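Pterin-4-alpha-carbinolamine dehydratase MoaB2 (Mycobacterium marinum, PDB 3RFQ) probably takes part in molybdenum cofactor biosynthesis, binding a molybdopterin-type pterin as its MogA/MoaB relatives do. Local coordinates at residues Leu131-Ile136 with Val163-Ala168; Glu56-Ala61 with Leu92-Gly97; Arg117-Ile122 with Ser150-Asn155; Leu34-Asp39 with Asn80-Ala85. All blocks are in the same frame, centred on the assembly; numbering follows the deposited sequence.

Interaction 1 (Leu131-Ile136 with Val163-Ala168). With NA (sodium ion), chain F.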
loop_
_atom_site.group_PDB
_atom_site.type_symbol
_atom_site.label_atom_id
_atom_site.label_comp_id
_atom_site.label_asym_id
_atom_site.label_seq_id
_atom_site.Cartn_x
_atom_site.Cartn_y
_atom_site.Cartn_z
ATOM N N LEU C 131 0.414 5.056 -8.673
ATOM C CA LEU C 131 -0.874 5.503 -8.203
ATOM C C LEU C 131 -0.733 6.317 -6.905
ATOM O O LEU C 131 -1.272 7.415 -6.837
ATOM C CB LEU C 131 -1.784 4.300 -8.004
ATOM C CG LEU C 131 -3.253 4.566 -8.304
ATOM C CD1 LEU C 131 -3.417 4.949 -9.781
ATOM C CD2 LEU C 131 -4.053 3.335 -7.990
ATOM N N SER C 132 0.005 5.823 -5.901
ATOM C CA SER C 132 0.160 6.617 -4.653
ATOM C C SER C 132 0.959 7.918 -4.764
ATOM O O SER C 132 0.713 8.839 -3.992
ATOM C CB SER C 132 0.584 5.805 -3.420
ATOM O OG SER C 132 1.277 4.651 -3.780
ATOM N N ALA C 133 1.869 7.993 -5.738
ATOM C CA ALA C 133 2.556 9.231 -6.072
ATOM C C ALA C 133 1.768 10.172 -6.999
ATOM O O ALA C 133 2.289 11.212 -7.374
ATOM C CB ALA C 133 3.962 8.922 -6.672
ATOM N N GLY C 134 0.516 9.834 -7.345
ATOM C CA GLY C 134 -0.303 10.658 -8.261
ATOM C C GLY C 134 0.198 10.725 -9.707
ATOM O O GLY C 134 -0.067 11.688 -10.424
ATOM N N ILE C 135 0.950 9.715 -10.124
ATOM C CA ILE C 135 1.472 9.627 -11.471
ATOM C C ILE C 135 0.515 8.711 -12.238
ATOM O O ILE C 135 0.596 7.487 -12.142
ATOM C CB ILE C 135 2.924 9.054 -11.442
ATOM C CG1 ILE C 135 3.789 9.881 -10.473
ATOM C CG2 ILE C 135 3.537 9.033 -12.866
ATOM C CD1 ILE C 135 5.086 9.182 -10.068
ATOM N N ILE C 136 -0.448 9.317 -12.926
ATOM C CA ILE C 136 -1.586 8.556 -13.434
ATOM C C ILE C 136 -1.198 7.696 -14.634
ATOM O O ILE C 136 -1.693 6.593 -14.741
ATOM C CB ILE C 136 -2.831 9.413 -13.737
ATOM C CG1 ILE C 136 -3.150 10.368 -12.586
ATOM C CG2 ILE C 136 -4.109 8.528 -13.916
ATOM C CD1 ILE C 136 -3.415 9.672 -11.207
ATOM N N VAL C 163 8.929 7.634 -15.549
ATOM C CA VAL C 163 10.261 7.096 -15.716
ATOM C C VAL C 163 10.996 7.108 -14.373
ATOM O O VAL C 163 11.577 6.099 -13.955
ATOM C CB VAL C 163 11.079 7.926 -16.751
ATOM C CG1 VAL C 163 12.553 7.528 -16.681
ATOM C CG2 VAL C 163 10.508 7.726 -18.147
ATOM N N ARG C 164 10.951 8.232 -13.681
ATOM C CA ARG C 164 11.697 8.296 -12.437
ATOM C C ARG C 164 11.138 7.283 -11.409
ATOM O O ARG C 164 11.895 6.509 -10.778
ATOM C CB ARG C 164 11.630 9.710 -11.863
ATOM C CG ARG C 164 12.418 10.734 -12.634
ATOM C CD ARG C 164 12.439 12.046 -11.863
ATOM N NE ARG C 164 13.157 13.101 -12.579
ATOM C CZ ARG C 164 14.482 13.198 -12.688
ATOM N NH1 ARG C 164 15.286 12.275 -12.153
ATOM N NH2 ARG C 164 15.005 14.219 -13.349
ATOM N N ASP C 165 9.820 7.319 -11.220
ATOM C CA ASP C 165 9.198 6.483 -10.203
ATOM C C ASP C 165 9.282 4.988 -10.562
ATOM O O ASP C 165 9.556 4.165 -9.682
ATOM C CB ASP C 165 7.767 6.927 -9.914
ATOM C CG ASP C 165 7.176 6.226 -8.709
ATOM O OD1 ASP C 165 7.626 6.486 -7.568
ATOM O OD2 ASP C 165 6.244 5.413 -8.890
ATOM N N GLY C 166 9.073 4.654 -11.843
ATOM C CA GLY C 166 9.234 3.288 -12.340
ATOM C C GLY C 166 10.599 2.716 -12.034
ATOM O O GLY C 166 10.709 1.580 -11.595
ATOM N N MET C 167 11.651 3.502 -12.256
ATOM C CA MET C 167 13.026 3.054 -12.016
ATOM C C MET C 167 13.312 2.866 -10.530
ATOM O O MET C 167 14.012 1.930 -10.164
ATOM C CB MET C 167 14.053 4.026 -12.641
ATOM C CG MET C 167 14.126 4.008 -14.180
ATOM S SD MET C 167 14.447 2.376 -14.913
ATOM C CE MET C 167 16.046 1.961 -14.213
ATOM N N ALA C 168 12.784 3.752 -9.674
ATOM C CA ALA C 168 12.935 3.612 -8.215
ATOM C C ALA C 168 12.373 2.255 -7.738
ATOM O O ALA C 168 12.960 1.561 -6.887
ATOM C CB ALA C 168 12.210 4.761 -7.488
HETATM NA NA NA F . 7.361 5.237 -4.996
HETATM O O HOH W 1 8.929 4.017 -6.364
HETATM O O HOH W 2 7.544 2.752 -3.732
HETATM O O HOH W 3 7.570 7.533 -4.723
HETATM O O HOH W 4 4.794 5.886 -4.559
#
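I135 packs against D165 in a small, buried contact beside a sodium site, where the turn that ends helix 120-132 meets the long helix 160-180 in the alpha/beta fold of the MogA/MoaB family. A Schellman motif stops helix 120-132: G134 takes a positive phi of 67°, and its N reaches back to L131 O at 3.1 Å. The chain then turns so that I135 sits at the N-cap position of helix 136-139 and aims its CB at helix 160-180. I135 CD1, at the far end of the isoleucine, lies 3.5 Å from D165 CB, and the two side chains meet at a slant. Around the same turn A133 faces D165 more loosely, its CB 4.5 Å from the carboxylate oxygen OD1.

D165 therefore does two jobs. Its methylene lies against the isoleucine, while the carboxylate, with CG anti to the backbone N (chi1 -171°), extends beyond it to the metal. Four waters also bind the sodium ion, the nearest of them being water 3 at 2.3 Å from the ion. S129 of the same chain completes the site together with S129 and D165 of the second subunit, so the metal joins two copies of the protein. The preceding residue, R164, forms salt bridges with E56 and E60 of that second subunit, adding a charged link to the interface. Water 1 ties the site back to the helix with a weak hydrogen bond to the D165 carbonyl, and D165 OD1 itself stands 2.9 Å from the sodium ion.

Interaction 2 (Glu56-Ala61 with Leu92-Gly97)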
loop_
_atom_site.group_PDB
_atom_site.type_symbol
_atom_site.label_atom_id
_atom_site.label_comp_id
_atom_site.label_asym_id
_atom_site.label_seq_id
_atom_site.Cartn_x
_atom_site.Cartn_y
_atom_site.Cartn_z
ATOM N N GLU C 56 21.112 7.469 -17.145
ATOM C CA GLU C 56 21.600 7.914 -15.851
ATOM C C GLU C 56 21.137 7.010 -14.707
ATOM O O GLU C 56 21.944 6.622 -13.861
ATOM C CB GLU C 56 21.172 9.365 -15.580
ATOM C CG GLU C 56 21.625 9.900 -14.222
ATOM C CD GLU C 56 20.787 11.102 -13.713
ATOM O OE1 GLU C 56 19.981 11.681 -14.472
ATOM O OE2 GLU C 56 20.965 11.496 -12.551
ATOM N N LEU C 57 19.847 6.688 -14.689
ATOM C CA LEU C 57 19.243 5.853 -13.642
ATOM C C LEU C 57 19.698 4.388 -13.714
ATOM O O LEU C 57 19.972 3.774 -12.685
ATOM C CB LEU C 57 17.706 5.959 -13.685
ATOM C CG LEU C 57 17.172 7.397 -13.502
ATOM C CD1 LEU C 57 15.645 7.486 -13.731
ATOM C CD2 LEU C 57 17.500 7.962 -12.127
ATOM N N LEU C 58 19.787 3.833 -14.920
ATOM C CA LEU C 58 20.338 2.494 -15.095
ATOM C C LEU C 58 21.804 2.425 -14.595
ATOM O O LEU C 58 22.169 1.519 -13.854
ATOM C CB LEU C 58 20.253 2.082 -16.558
ATOM C CG LEU C 58 18.874 1.618 -17.061
ATOM C CD1 LEU C 58 18.929 1.402 -18.552
ATOM C CD2 LEU C 58 18.446 0.335 -16.370
ATOM N N THR C 59 22.616 3.411 -14.966
ATOM C CA THR C 59 24.016 3.426 -14.600
ATOM C C THR C 59 24.197 3.532 -13.082
ATOM O O THR C 59 25.101 2.926 -12.502
ATOM C CB THR C 59 24.699 4.586 -15.288
ATOM O OG1 THR C 59 24.567 4.426 -16.709
ATOM C CG2 THR C 59 26.209 4.686 -14.887
ATOM N N GLU C 60 23.326 4.300 -12.437
ATOM C CA GLU C 60 23.385 4.508 -10.992
ATOM C C GLU C 60 23.009 3.225 -10.228
ATOM O O GLU C 60 23.531 2.950 -9.159
ATOM C CB GLU C 60 22.476 5.691 -10.635
ATOM C CG GLU C 60 22.379 6.033 -9.161
ATOM C CD GLU C 60 21.376 7.179 -8.927
ATOM O OE1 GLU C 60 21.767 8.343 -9.158
ATOM O OE2 GLU C 60 20.214 6.914 -8.519
ATOM N N ALA C 61 22.099 2.446 -10.807
ATOM C CA ALA C 61 21.736 1.131 -10.289
ATOM C C ALA C 61 22.768 0.012 -10.610
ATOM O O ALA C 61 22.548 -1.134 -10.266
ATOM C CB ALA C 61 20.371 0.750 -10.834
ATOM N N LEU C 92 18.944 -6.437 -19.319
ATOM C CA LEU C 92 17.778 -5.611 -18.987
ATOM C C LEU C 92 17.436 -4.655 -20.115
ATOM O O LEU C 92 18.263 -3.824 -20.505
ATOM C CB LEU C 92 18.024 -4.803 -17.708
ATOM C CG LEU C 92 16.919 -3.794 -17.312
ATOM C CD1 LEU C 92 15.526 -4.457 -17.216
ATOM C CD2 LEU C 92 17.234 -3.058 -16.022
ATOM N N VAL C 93 16.230 -4.781 -20.650
ATOM C CA VAL C 93 15.692 -3.766 -21.546
ATOM C C VAL C 93 14.597 -2.958 -20.821
ATOM O O VAL C 93 13.634 -3.530 -20.328
ATOM C CB VAL C 93 15.132 -4.371 -22.859
ATOM C CG1 VAL C 93 14.567 -3.241 -23.802
ATOM C CG2 VAL C 93 16.206 -5.167 -23.581
ATOM N N VAL C 94 14.756 -1.636 -20.778
ATOM C CA VAL C 94 13.709 -0.758 -20.280
ATOM C C VAL C 94 13.227 0.017 -21.505
ATOM O O VAL C 94 14.028 0.691 -22.146
ATOM C CB VAL C 94 14.272 0.204 -19.190
ATOM C CG1 VAL C 94 13.224 1.176 -18.715
ATOM C CG2 VAL C 94 14.831 -0.580 -17.997
ATOM N N SER C 95 11.944 -0.118 -21.872
ATOM C CA SER C 95 11.338 0.735 -22.911
ATOM C C SER C 95 10.578 1.883 -22.230
ATOM O O SER C 95 10.146 1.746 -21.096
ATOM C CB SER C 95 10.389 -0.074 -23.814
ATOM O OG SER C 95 9.236 -0.532 -23.105
ATOM N N VAL C 96 10.423 3.006 -22.924
ATOM C CA VAL C 96 9.735 4.159 -22.387
ATOM C C VAL C 96 8.704 4.627 -23.410
ATOM O O VAL C 96 9.047 4.941 -24.583
ATOM C CB VAL C 96 10.749 5.292 -22.023
ATOM C CG1 VAL C 96 10.071 6.650 -21.911
ATOM C CG2 VAL C 96 11.369 4.991 -20.710
ATOM N N GLY C 97 7.440 4.662 -22.988
ATOM C CA GLY C 97 6.364 5.132 -23.888
ATOM C C GLY C 97 5.499 4.033 -24.517
ATOM O O GLY C 97 5.862 2.826 -24.509
#
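L58 meets L92 and V94 in a wholly apolar contact, with one methyl group doing most of the work. Its CD2 is 3.6 Å from L92 CD2 and 4.1 Å from V94 CG2, so the leucine reaches down from helix 51-60 onto two residues of strand 92-96 that point to the same face of the sheet. CG of L58 lies anti to the carbonyl carbon (chi1 -78°), which aims the fork at the sheet; CD1 continues the chain (chi2 173°) and CD2, the side branch, meets the strand although the L58 and V94 alpha carbons are 9.0 Å apart. The side chain passes L92 at a slant and runs past V94 in the opposite direction. A33 and V35 of strand 31-38, V65 of strand 63-71 and M167 of helix 160-180 also touch L58, enclosing it in hydrocarbon.

Backbone hydrogen bonding holds the strand beneath. L92 and V94 pair with L34 of strand 31-38, and V93 pairs with L152 and V154 of strand 151-156.

Charge lies on the outward side of the helix. E56 and E60 make salt bridges to R164 of the second subunit, and E60 also bonds to R160 of that subunit. Helix 51-60 thus has a greasy inner face and an acidic outer one. It connects parallel strands 31-38 and 63-71, a beta-alpha-beta unit whose helix covers one side of the central sheet in a three-layer alpha/beta/alpha fold.

Interaction 3 (Arg117-Ile122 with Ser150-Asn155)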
loop_
_atom_site.group_PDB
_atom_site.type_symbol
_atom_site.label_atom_id
_atom_site.label_comp_id
_atom_site.label_asym_id
_atom_site.label_seq_id
_atom_site.Cartn_x
_atom_site.Cartn_y
_atom_site.Cartn_z
ATOM N N ARG C 117 7.939 -15.570 -20.515
ATOM C CA ARG C 117 7.031 -15.554 -19.390
ATOM C C ARG C 117 6.958 -14.167 -18.748
ATOM O O ARG C 117 7.869 -13.348 -18.881
ATOM C CB ARG C 117 7.392 -16.659 -18.380
ATOM C CG ARG C 117 8.757 -16.546 -17.753
ATOM C CD ARG C 117 9.324 -17.935 -17.479
ATOM N NE ARG C 117 10.710 -17.807 -17.025
ATOM C CZ ARG C 117 11.794 -17.887 -17.810
ATOM N NH1 ARG C 117 11.673 -18.124 -19.119
ATOM N NH2 ARG C 117 13.007 -17.740 -17.280
ATOM N N GLU C 118 5.845 -13.909 -18.086
ATOM C CA GLU C 118 5.582 -12.621 -17.482
ATOM C C GLU C 118 5.907 -12.638 -16.004
ATOM O O GLU C 118 5.739 -13.653 -15.353
ATOM C CB GLU C 118 4.126 -12.233 -17.708
ATOM C CG GLU C 118 3.965 -11.575 -19.061
ATOM C CD GLU C 118 2.565 -11.095 -19.345
ATOM O OE1 GLU C 118 2.065 -10.197 -18.612
ATOM O OE2 GLU C 118 1.991 -11.618 -20.334
ATOM N N ILE C 119 6.383 -11.507 -15.503
ATOM C CA ILE C 119 6.618 -11.331 -14.073
ATOM C C ILE C 119 5.630 -10.264 -13.605
ATOM O O ILE C 119 5.969 -9.064 -13.520
ATOM C CB ILE C 119 8.115 -10.920 -13.785
ATOM C CG1 ILE C 119 9.075 -11.971 -14.358
ATOM C CG2 ILE C 119 8.389 -10.788 -12.271
ATOM C CD1 ILE C 119 10.548 -11.498 -14.421
ATOM N N LEU C 120 4.397 -10.699 -13.324
ATOM C CA LEU C 120 3.291 -9.802 -12.969
ATOM C C LEU C 120 3.636 -8.832 -11.838
ATOM O O LEU C 120 3.171 -7.695 -11.843
ATOM C CB LEU C 120 1.993 -10.594 -12.639
ATOM C CG LEU C 120 1.371 -11.448 -13.757
ATOM C CD1 LEU C 120 0.029 -12.130 -13.355
ATOM C CD2 LEU C 120 1.176 -10.641 -15.039
ATOM N N GLY C 121 4.451 -9.286 -10.878
ATOM C CA GLY C 121 4.761 -8.485 -9.716
ATOM C C GLY C 121 5.496 -7.182 -10.001
ATOM O O GLY C 121 5.363 -6.214 -9.242
ATOM N N ILE C 122 6.272 -7.147 -11.077
ATOM C CA ILE C 122 6.971 -5.934 -11.454
ATOM C C ILE C 122 5.978 -4.876 -11.927
ATOM O O ILE C 122 5.967 -3.764 -11.396
ATOM C CB ILE C 122 8.090 -6.181 -12.517
ATOM C CG1 ILE C 122 9.282 -6.921 -11.894
ATOM C CG2 ILE C 122 8.581 -4.842 -13.119
ATOM C CD1 ILE C 122 10.265 -7.490 -12.928
ATOM N N SER C 150 17.184 -14.862 -22.028
ATOM C CA SER C 150 17.796 -14.513 -20.747
ATOM C C SER C 150 17.708 -13.011 -20.430
ATOM O O SER C 150 18.413 -12.502 -19.553
ATOM C CB SER C 150 19.252 -14.989 -20.720
ATOM O OG SER C 150 19.266 -16.402 -20.714
ATOM N N THR C 151 16.818 -12.319 -21.135
ATOM C CA THR C 151 16.695 -10.885 -21.001
ATOM C C THR C 151 15.435 -10.484 -20.266
ATOM O O THR C 151 14.329 -10.878 -20.656
ATOM C CB THR C 151 16.700 -10.197 -22.389
ATOM O OG1 THR C 151 17.932 -10.503 -23.070
ATOM C CG2 THR C 151 16.554 -8.672 -22.244
ATOM N N LEU C 152 15.605 -9.672 -19.226
ATOM C CA LEU C 152 14.476 -9.028 -18.542
ATOM C C LEU C 152 14.049 -7.766 -19.316
ATOM O O LEU C 152 14.882 -6.921 -19.612
ATOM C CB LEU C 152 14.835 -8.705 -17.068
ATOM C CG LEU C 152 13.832 -7.848 -16.258
ATOM C CD1 LEU C 152 12.435 -8.515 -16.051
ATOM C CD2 LEU C 152 14.440 -7.415 -14.905
ATOM N N VAL C 153 12.764 -7.656 -19.654
ATOM C CA VAL C 153 12.222 -6.505 -20.400
ATOM C C VAL C 153 11.114 -5.880 -19.559
ATOM O O VAL C 153 10.216 -6.576 -19.106
ATOM C CB VAL C 153 11.567 -6.962 -21.725
ATOM C CG1 VAL C 153 10.933 -5.777 -22.511
ATOM C CG2 VAL C 153 12.568 -7.767 -22.590
ATOM N N VAL C 154 11.188 -4.575 -19.362
ATOM C CA VAL C 154 10.203 -3.833 -18.561
ATOM C C VAL C 154 9.708 -2.641 -19.367
ATOM O O VAL C 154 10.521 -1.896 -19.894
ATOM C CB VAL C 154 10.841 -3.381 -17.203
ATOM C CG1 VAL C 154 9.828 -2.559 -16.354
ATOM C CG2 VAL C 154 11.332 -4.637 -16.416
ATOM N N ASN C 155 8.395 -2.492 -19.538
ATOM C CA ASN C 155 7.848 -1.338 -20.256
ATOM C C ASN C 155 7.463 -0.295 -19.232
ATOM O O ASN C 155 6.659 -0.570 -18.334
ATOM C CB ASN C 155 6.557 -1.660 -21.026
ATOM C CG ASN C 155 6.657 -2.857 -21.992
ATOM O OD1 ASN C 155 5.703 -3.620 -22.065
ATOM N ND2 ASN C 155 7.751 -2.987 -22.773
#
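I119 and I122 come together on L152 where the chain turns from strand 117-118 into helix 120-132 over one face of the central sheet of the alpha/beta fold. All the side chains involved are branched and aliphatic, and their rotamers decide which methyl groups meet. Both isoleucines have CG1 anti to the carbonyl carbon and a nearly straight chi2 of 166°, so each pushes CD1 out to the end of its reach. L152 has its CG anti to the backbone N (chi1 172°), which swings the branch toward the turn although the CB starts off to one side. Its CD1 consequently serves two partners: I119 CD1 at 3.9 Å and I122 CD1 also at 3.9 Å. I119 crosses the leucine at about a right angle, whereas I122 comes in on a slant.

The spacing of the two isoleucines is set by the turn itself, in which I122 N bonds to I119 O at 3.1 Å. Strand 145-148 holds I119 through a backbone bond to A145. I177 of helix 160-180 touches I119, I122 and L152, and L140 of the fifth subunit packs on both isoleucines, so both its own chain and a neighbouring subunit pack on the contact.

On the other face of strand 151-156, N155 is polar and bonds with S95, T111 and the L144 backbone. Two residues further along the strand from L152, I122 uses its other branch: CG2 lies 4.2 Å from V154 CG1, the two side chains crossing nearly perpendicular.

Interaction 4 (Leu34-Asp39 with Asn80-Ala85)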
loop_
_atom_site.group_PDB
_atom_site.type_symbol
_atom_site.label_atom_id
_atom_site.label_comp_id
_atom_site.label_asym_id
_atom_site.label_seq_id
_atom_site.Cartn_x
_atom_site.Cartn_y
_atom_site.Cartn_z
ATOM N N LEU C 34 19.811 -1.911 -22.115
ATOM C CA LEU C 34 19.475 -1.111 -23.294
ATOM C C LEU C 34 18.192 -0.348 -23.000
ATOM O O LEU C 34 17.282 -0.888 -22.369
ATOM C CB LEU C 34 19.243 -2.015 -24.516
ATOM C CG LEU C 34 18.907 -1.294 -25.835
ATOM C CD1 LEU C 34 20.181 -0.762 -26.488
ATOM C CD2 LEU C 34 18.163 -2.212 -26.829
ATOM N N VAL C 35 18.139 0.897 -23.454
ATOM C CA VAL C 35 16.932 1.719 -23.362
ATOM C C VAL C 35 16.259 1.789 -24.735
ATOM O O VAL C 35 16.917 2.018 -25.735
ATOM C CB VAL C 35 17.271 3.164 -22.948
ATOM C CG1 VAL C 35 15.991 3.992 -22.769
ATOM C CG2 VAL C 35 18.156 3.177 -21.661
ATOM N N VAL C 36 14.954 1.554 -24.776
ATOM C CA VAL C 36 14.174 1.688 -26.008
ATOM C C VAL C 36 13.166 2.808 -25.801
ATOM O O VAL C 36 12.261 2.661 -24.993
ATOM C CB VAL C 36 13.443 0.373 -26.382
ATOM C CG1 VAL C 36 12.561 0.569 -27.642
ATOM C CG2 VAL C 36 14.444 -0.719 -26.600
ATOM N N VAL C 37 13.339 3.919 -26.515
ATOM C CA VAL C 37 12.393 5.025 -26.473
ATOM C C VAL C 37 11.350 4.887 -27.581
ATOM O O VAL C 37 11.676 4.948 -28.763
ATOM C CB VAL C 37 13.106 6.405 -26.536
ATOM C CG1 VAL C 37 12.087 7.558 -26.615
ATOM C CG2 VAL C 37 14.032 6.567 -25.315
ATOM N N VAL C 38 10.098 4.671 -27.178
ATOM C CA VAL C 38 8.990 4.558 -28.098
ATOM C C VAL C 38 8.345 5.905 -28.172
ATOM O O VAL C 38 7.605 6.303 -27.274
ATOM C CB VAL C 38 7.938 3.547 -27.623
ATOM C CG1 VAL C 38 6.861 3.364 -28.703
ATOM C CG2 VAL C 38 8.580 2.229 -27.282
ATOM N N ASP C 39 8.626 6.616 -29.252
ATOM C CA ASP C 39 8.070 7.931 -29.456
ATOM C C ASP C 39 8.259 8.345 -30.914
ATOM O O ASP C 39 9.369 8.266 -31.457
ATOM C CB ASP C 39 8.730 8.942 -28.509
ATOM C CG ASP C 39 8.109 10.335 -28.623
ATOM O OD1 ASP C 39 6.959 10.539 -28.156
ATOM O OD2 ASP C 39 8.775 11.222 -29.193
ATOM N N ASN C 80 10.995 -5.516 -33.330
ATOM C CA ASN C 80 12.348 -5.700 -33.860
ATOM C C ASN C 80 13.439 -5.158 -32.942
ATOM O O ASN C 80 14.493 -5.782 -32.824
ATOM C CB ASN C 80 12.497 -5.098 -35.258
ATOM C CG ASN C 80 11.803 -5.928 -36.330
ATOM O OD1 ASN C 80 11.097 -6.902 -36.031
ATOM N ND2 ASN C 80 12.000 -5.543 -37.601
ATOM N N ALA C 81 13.214 -4.001 -32.324
ATOM C CA ALA C 81 14.206 -3.446 -31.413
ATOM C C ALA C 81 14.405 -4.373 -30.204
ATOM O O ALA C 81 15.531 -4.572 -29.744
ATOM C CB ALA C 81 13.808 -2.052 -30.962
ATOM N N LEU C 82 13.314 -4.950 -29.706
ATOM C CA LEU C 82 13.393 -5.834 -28.555
ATOM C C LEU C 82 14.067 -7.146 -28.878
ATOM O O LEU C 82 14.864 -7.630 -28.062
ATOM C CB LEU C 82 12.021 -6.098 -27.932
ATOM C CG LEU C 82 11.236 -4.880 -27.448
ATOM C CD1 LEU C 82 9.788 -5.299 -27.168
ATOM C CD2 LEU C 82 11.908 -4.250 -26.232
ATOM N N ASN C 83 13.748 -7.724 -30.039
ATOM C CA ASN C 83 14.322 -9.002 -30.462
ATOM C C ASN C 83 15.841 -8.892 -30.634
ATOM O O ASN C 83 16.596 -9.781 -30.219
ATOM C CB ASN C 83 13.686 -9.505 -31.764
ATOM C CG ASN C 83 12.393 -10.323 -31.540
ATOM O OD1 ASN C 83 12.187 -10.932 -30.481
ATOM N ND2 ASN C 83 11.536 -10.365 -32.568
ATOM N N THR C 84 16.280 -7.796 -31.246
ATOM C CA THR C 84 17.700 -7.515 -31.439
ATOM C C THR C 84 18.423 -7.482 -30.083
ATOM O O THR C 84 19.473 -8.123 -29.925
ATOM C CB THR C 84 17.890 -6.188 -32.215
ATOM O OG1 THR C 84 17.331 -6.352 -33.515
ATOM C CG2 THR C 84 19.358 -5.813 -32.357
ATOM N N ALA C 85 17.848 -6.778 -29.106
ATOM C CA ALA C 85 18.438 -6.740 -27.763
ATOM C C ALA C 85 18.500 -8.130 -27.121
ATOM O O ALA C 85 19.529 -8.517 -26.554
ATOM C CB ALA C 85 17.716 -5.764 -26.869
#
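L34 CD2 rests against A85 CB at 3.6 Å, the closest approach between segments 34-39 and 80-85. V36 packs more loosely and splits its two methyls between neighbouring helix residues: CG1 lies 4.4 Å from A81 CB, and CG2 lies 4.4 Å from L82 CD2. Alanine at 81 and 85, one turn apart, presents a low surface to the larger strand side chains. L34, with CG anti to the backbone N (chi1 -179°), stretches its branch up to that surface.

The segments run almost exactly antiparallel, at 176°, with their axes 9.9 Å apart, as when a helix lies along a strand of a three-layer alpha/beta/alpha sandwich. This helix covers the face of the sheet away from helix 51-60, which V35 touches from the other side.

Further out, V93 of strand 92-96 touches V36, L82 and A85, and I114 and T111 of helix 107-114 back L82. On the outer side of the helix, N80 O accepts from both T84 N and T84 OG1, which arrive from opposite faces of the carbonyl plane. The hydroxyl bond, T84 OG1 to N80 O, is 3.0 Å long, with the donor tilted 27° out of that plane.

Interactions 2, 3 and 4 lie in the core, their centres about 7 to 9 Å from the centre of the chain; all draw on the central sheet and are apolar. In interactions 2 and 4, helices 51-60 and 75-87 cover opposite faces; 3 adds the turn into helix 120-132. V93 of interaction 2 pairs by probable hydrogen bonds with L152 and V154 of interaction 3, and V96 likewise with V36 and V38 of interaction 4. Interaction 1 is peripheral, its centre about 14 Å from that centre, but buried, at the interface with the second subunit, where an aspartate serves a shared metal. M167 CE joins it to interaction 2, 3.6 Å from L58 CD2. Interaction 4 touches no other subunit.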